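Long-range contact in fructokinase (Vibrio cholerae serotype O1, PDB 5EYN), which catalyses the ATP-dependent phosphorylation of fructose as a PfkB-family carbohydrate kinase: residues S170-L175 with V199-E204. Numbering follows the deposited sequence.
Sequences SFDPNL and VVKFSE. With CA (calcium ion), chain C.
Phe171 joins strand 168-172 to the parallel strand 199-203 through both of its backbone polar atoms. Its N donates to Val199 O at 2.9 Å, and its O accepts from Lys201 N at 3.0 Å. The short runs in contact differ in direction by 14°. Ser170 and Val199 share one sheet face, where Ser170 OG is hydrogen-bonded to His140. Phe171 and Val200 share the other, where helix 186-194 covers the Phe171 ring.

Asp172 and Lys201 form the charged part of the contact. Their side chains run side by side in the same direction. Both have CG anti to the backbone N, and the lysine bends at chi2, -83°, which takes its CD alongside the carboxylate. The direct salt bridge is long, 3.5 Å from Lys201 NZ to Asp172 OD2, and as a hydrogen bond it is weak. One water bridges Asp172 OD2 and Lys201 NZ. Another donates to Asp172 OD1 and accepts from Lys201 NZ. Both waters bind the calcium ion, so the Asp172 carboxylate is a second-shell group that probably helps orient them. Lys201 NZ stays 3.7 Å from the calcium ion. Asn174 OD1 binds calcium directly at 2.3 Å, and Asn174 ND2 is hydrogen-bonded to Asp266.

Apolar packing comes from Pro173. Its CD meets Val200 CG1 at 4.1 Å, and its CG approaches the Phe202 ring obliquely.

The two strands belong to a right-handed beta-alpha-beta unit of the ribokinase-like fold, whose C-terminal strand ends carry the metal and phosphoryl-transfer site.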
loop_
_atom_site.group_PDB
_atom_site.type_symbol
_atom_site.label_atom_id
_atom_site.label_comp_id
_atom_site.label_asym_id
_atom_site.label_seq_id
_atom_site.Cartn_x
_atom_site.Cartn_y
_atom_site.Cartn_z
ATOM N N SER A 170 11.409 5.538 -26.811
ATOM C CA SER A 170 12.443 5.273 -25.833
ATOM C C SER A 170 11.931 4.215 -24.860
ATOM O O SER A 170 10.784 4.265 -24.432
ATOM C CB SER A 170 12.757 6.578 -25.099
ATOM O OG SER A 170 13.611 6.416 -23.979
ATOM N N PHE A 171 12.789 3.271 -24.505
ATOM C CA PHE A 171 12.432 2.199 -23.594
ATOM C C PHE A 171 13.544 1.997 -22.578
ATOM O O PHE A 171 14.722 1.921 -22.938
ATOM C CB PHE A 171 12.185 0.915 -24.405
ATOM C CG PHE A 171 11.746 -0.275 -23.586
ATOM C CD1 PHE A 171 10.652 -0.198 -22.754
ATOM C CD2 PHE A 171 12.423 -1.479 -23.669
ATOM C CE1 PHE A 171 10.254 -1.276 -22.007
ATOM C CE2 PHE A 171 12.012 -2.565 -22.943
ATOM C CZ PHE A 171 10.939 -2.455 -22.097
ATOM N N ASP A 172 13.161 1.956 -21.307
ATOM C CA ASP A 172 14.073 1.646 -20.210
ATOM C C ASP A 172 13.426 0.484 -19.479
ATOM O O ASP A 172 12.438 0.673 -18.788
ATOM C CB ASP A 172 14.211 2.859 -19.283
ATOM C CG ASP A 172 15.023 2.591 -18.042
ATOM O OD1 ASP A 172 15.443 1.448 -17.815
ATOM O OD2 ASP A 172 15.203 3.558 -17.280
ATOM N N PRO A 173 13.944 -0.731 -19.683
ATOM C CA PRO A 173 13.284 -1.872 -19.043
ATOM C C PRO A 173 12.965 -1.617 -17.560
ATOM O O PRO A 173 11.840 -1.858 -17.143
ATOM C CB PRO A 173 14.273 -3.009 -19.285
ATOM C CG PRO A 173 14.844 -2.680 -20.654
ATOM C CD PRO A 173 14.959 -1.159 -20.667
ATOM N N ASN A 174 13.908 -1.126 -16.777
ATOM C CA ASN A 174 13.595 -0.753 -15.408
ATOM C C ASN A 174 12.876 -1.910 -14.715
ATOM O O ASN A 174 11.748 -1.795 -14.229
ATOM C CB ASN A 174 12.731 0.510 -15.385
ATOM C CG ASN A 174 13.278 1.568 -14.498
ATOM O OD1 ASN A 174 14.118 1.306 -13.628
ATOM N ND2 ASN A 174 12.851 2.793 -14.744
ATOM N N LEU A 175 13.554 -3.038 -14.680
ATOM C CA LEU A 175 12.912 -4.276 -14.299
ATOM C C LEU A 175 12.487 -4.325 -12.857
ATOM O O LEU A 175 13.263 -4.003 -11.962
ATOM C CB LEU A 175 13.830 -5.455 -14.578
ATOM C CG LEU A 175 14.286 -5.599 -16.023
ATOM C CD1 LEU A 175 15.219 -6.807 -16.145
ATOM C CD2 LEU A 175 13.100 -5.700 -16.985
ATOM N N VAL A 199 15.574 4.193 -28.845
ATOM C CA VAL A 199 16.548 4.358 -27.778
ATOM C C VAL A 199 16.231 3.361 -26.681
ATOM O O VAL A 199 15.074 3.262 -26.259
ATOM C CB VAL A 199 16.453 5.774 -27.182
ATOM C CG1 VAL A 199 17.424 5.967 -26.016
ATOM C CG2 VAL A 199 16.719 6.828 -28.237
ATOM N N VAL A 200 17.234 2.616 -26.222
ATOM C CA VAL A 200 17.034 1.718 -25.098
ATOM C C VAL A 200 18.140 1.998 -24.091
ATOM O O VAL A 200 19.317 2.086 -24.461
ATOM C CB VAL A 200 17.072 0.238 -25.519
ATOM C CG1 VAL A 200 16.803 -0.657 -24.318
ATOM C CG2 VAL A 200 16.080 -0.018 -26.628
ATOM N N LYS A 201 17.743 2.151 -22.832
ATOM C CA LYS A 201 18.666 2.348 -21.721
ATOM C C LYS A 201 18.543 1.147 -20.800
ATOM O O LYS A 201 17.435 0.784 -20.397
ATOM C CB LYS A 201 18.332 3.638 -20.977
ATOM C CG LYS A 201 19.244 3.935 -19.778
ATOM C CD LYS A 201 18.803 3.185 -18.509
ATOM C CE LYS A 201 19.246 3.821 -17.224
ATOM N NZ LYS A 201 18.477 3.298 -16.077
ATOM N N PHE A 202 19.689 0.536 -20.513
ATOM C CA PHE A 202 19.791 -0.582 -19.589
ATOM C C PHE A 202 20.740 -0.181 -18.483
ATOM O O PHE A 202 21.704 0.519 -18.744
ATOM C CB PHE A 202 20.470 -1.800 -20.232
ATOM C CG PHE A 202 19.806 -2.360 -21.465
ATOM C CD1 PHE A 202 18.830 -3.332 -21.360
ATOM C CD2 PHE A 202 20.249 -1.996 -22.715
ATOM C CE1 PHE A 202 18.270 -3.902 -22.486
ATOM C CE2 PHE A 202 19.697 -2.572 -23.851
ATOM C CZ PHE A 202 18.700 -3.518 -23.732
ATOM N N SER A 203 20.547 -0.693 -17.277
ATOM C CA SER A 203 21.669 -0.786 -16.371
ATOM C C SER A 203 22.507 -1.971 -16.833
ATOM O O SER A 203 22.030 -2.848 -17.566
ATOM C CB SER A 203 21.222 -1.009 -14.933
ATOM O OG SER A 203 20.780 -2.339 -14.784
ATOM N N GLU A 204 23.759 -2.006 -16.402
ATOM C CA GLU A 204 24.646 -3.109 -16.745
ATOM C C GLU A 204 23.999 -4.431 -16.344
ATOM O O GLU A 204 24.016 -5.409 -17.091
ATOM C CB GLU A 204 25.989 -2.921 -16.030
ATOM C CG GLU A 204 26.990 -4.035 -16.221
ATOM C CD GLU A 204 28.340 -3.711 -15.594
ATOM O OE1 GLU A 204 28.506 -2.580 -15.078
ATOM O OE2 GLU A 204 29.228 -4.586 -15.624
HETATM CA CA CA C . 16.344 1.904 -13.386
HETATM O O HOH W 1 15.937 3.856 -14.663
HETATM O O HOH W 2 16.982 1.016 -15.655
HETATM O O HOH W 3 18.615 2.486 -12.760
HETATM O O HOH W 4 16.370 -0.435 -12.726
#